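Local coordinates for DUF1573 domain-containing protein (Porphyromonas gingivalis, PDB 2QSV) that is of unknown function, possibly a cysteine-type peptidase, and is represented here by its C-terminal part of two Ig-like beta domains, at residues Ala8-Pro13 with Asp97-Ser102. Sequence-based numbering, arbitrary orientation.
Sequences ARLLFP and DSVMVS
Leu10 N donates to Met100 O at 2.8 Å, and Leu10 O takes Ser102 N at the same 2.8 Å, both bonds nearly straight. One residue of the 9-11 strand thus straddles Val101, the parallel pattern, and the bonds from Met100 N to Ala8 O and from Phe12 N to Ser102 O extend it at the two ends. The Ala8 bond is the longest and most bent (3.2 Å, 142° at the hydrogen), where the strand is only beginning. Leu10 and Val101 point to one face of the sheet, and the side chains of Val99 and Phe12 pack with them. With CG beside its backbone N (chi1 -65°), Leu10 sets that carbon 3.8 Å from Val99 CG1, the two side chains crossing at a slant. Phe12 brings CE2 to 3.9 Å from Val101 CG1, the methyl approaching the ring obliquely, while Ser102 O lies at the ring edge. This apolar face is buried against strands 22-29 and 61-67, where Leu10 touches Val23, Leu25 and Leu65. Arg9, Leu11, Met100 and Ser102 point to the other face. Leu11 has CG anti to its N (chi1 175°), which carries CD1 back to 3.7 Å from Ser102 CB. In the conformer given, Arg9 NH2 lies near Ser102 OG, which is hydrogen-bonded to Asp79; Arg158 adjoins both residues. Strand 3-5 pairs with 22-29 in one sheet while 9-11 joins 94-105 in the other, consistent with the edge-strand switch of Ig-like (E-set) beta sandwiches.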
# COMPACT_ATOMS: atom_id res chain seq x y z
N ALA A 8 -4.39 11.76 2.66
CA ALA A 8 -5.16 10.63 3.14
C ALA A 8 -4.22 9.41 3.28
O ALA A 8 -4.43 8.56 4.17
CB ALA A 8 -6.31 10.32 2.19
N ARG A 9 -3.21 9.35 2.41
CA ARG A 9 -2.25 8.24 2.33
C ARG A 9 -0.81 8.75 2.38
O ARG A 9 -0.50 9.78 1.80
CB ARG A 9 -2.42 7.49 1.01
CG ARG A 9 -3.55 6.47 0.95
CD ARG A 9 -3.30 5.48 -0.21
NE ARG A 9 -2.01 4.77 -0.10
CZ ARG A 9 -1.40 4.11 -1.09
NH1 ARG A 9 -1.93 4.06 -2.31
NH2 ARG A 9 -0.24 3.51 -0.86
N LEU A 10 0.06 8.02 3.06
CA LEU A 10 1.50 8.33 3.06
C LEU A 10 2.23 7.08 2.58
O LEU A 10 1.86 5.96 2.94
CB LEU A 10 1.98 8.77 4.44
CG LEU A 10 1.48 10.07 5.11
CD1 LEU A 10 2.01 10.16 6.53
CD2 LEU A 10 1.85 11.33 4.33
N LEU A 11 3.24 7.25 1.74
CA LEU A 11 3.87 6.11 1.08
C LEU A 11 5.37 6.26 1.14
O LEU A 11 5.92 7.25 0.64
CB LEU A 11 3.37 5.99 -0.36
CG LEU A 11 3.98 4.93 -1.29
CD1 LEU A 11 3.78 3.43 -0.79
CD2 LEU A 11 3.38 5.11 -2.69
N PHE A 12 6.02 5.32 1.82
CA PHE A 12 7.47 5.28 1.87
C PHE A 12 7.98 4.80 0.49
O PHE A 12 7.27 4.11 -0.23
CB PHE A 12 7.96 4.35 2.99
CG PHE A 12 7.98 4.98 4.35
CD1 PHE A 12 9.05 5.79 4.75
CD2 PHE A 12 6.93 4.77 5.24
CE1 PHE A 12 9.07 6.41 6.01
CE2 PHE A 12 6.95 5.35 6.51
CZ PHE A 12 8.03 6.18 6.90
N PRO A 13 9.22 5.20 0.11
CA PRO A 13 9.76 4.57 -1.11
C PRO A 13 9.98 3.04 -0.89
O PRO A 13 10.06 2.58 0.27
CB PRO A 13 11.09 5.28 -1.33
CG PRO A 13 11.44 5.94 -0.01
CD PRO A 13 10.13 6.19 0.71
N ASP A 97 -9.57 10.17 13.39
CA ASP A 97 -9.31 9.83 12.00
C ASP A 97 -7.94 9.21 11.79
O ASP A 97 -7.04 9.38 12.60
CB ASP A 97 -9.53 11.04 11.09
CG ASP A 97 -10.79 10.88 10.23
OD1 ASP A 97 -10.75 9.98 9.33
OD2 ASP A 97 -11.80 11.61 10.46
N SER A 98 -7.82 8.45 10.71
CA SER A 98 -6.56 7.82 10.40
C SER A 98 -6.04 8.12 8.99
O SER A 98 -6.80 8.36 8.05
CB SER A 98 -6.64 6.32 10.66
OG SER A 98 -7.53 5.75 9.76
N VAL A 99 -4.73 8.15 8.87
CA VAL A 99 -4.04 8.24 7.60
C VAL A 99 -3.37 6.89 7.41
O VAL A 99 -2.68 6.41 8.32
CB VAL A 99 -2.99 9.40 7.65
CG1 VAL A 99 -2.04 9.37 6.43
CG2 VAL A 99 -3.73 10.75 7.70
N MSE A 100 -3.58 6.28 6.25
CA MSE A 100 -2.92 5.00 5.94
C MSE A 100 -1.48 5.23 5.53
O MSE A 100 -1.19 6.02 4.64
CB MSE A 100 -3.67 4.23 4.86
CG MSE A 100 -3.24 2.74 4.75
SE MSE A 100 -3.65 1.63 6.34
CE MSE A 100 -5.53 2.11 6.65
N VAL A 101 -0.56 4.54 6.19
CA VAL A 101 0.84 4.61 5.88
C VAL A 101 1.25 3.27 5.21
O VAL A 101 1.04 2.19 5.77
CB VAL A 101 1.66 4.90 7.15
CG1 VAL A 101 3.11 5.14 6.84
CG2 VAL A 101 1.04 6.09 7.97
N SER A 102 1.84 3.35 4.01
CA SER A 102 2.26 2.18 3.24
C SER A 102 3.76 2.09 3.07
O SER A 102 4.47 3.11 2.90
CB SER A 102 1.61 2.16 1.86
OG SER A 102 0.23 1.89 1.99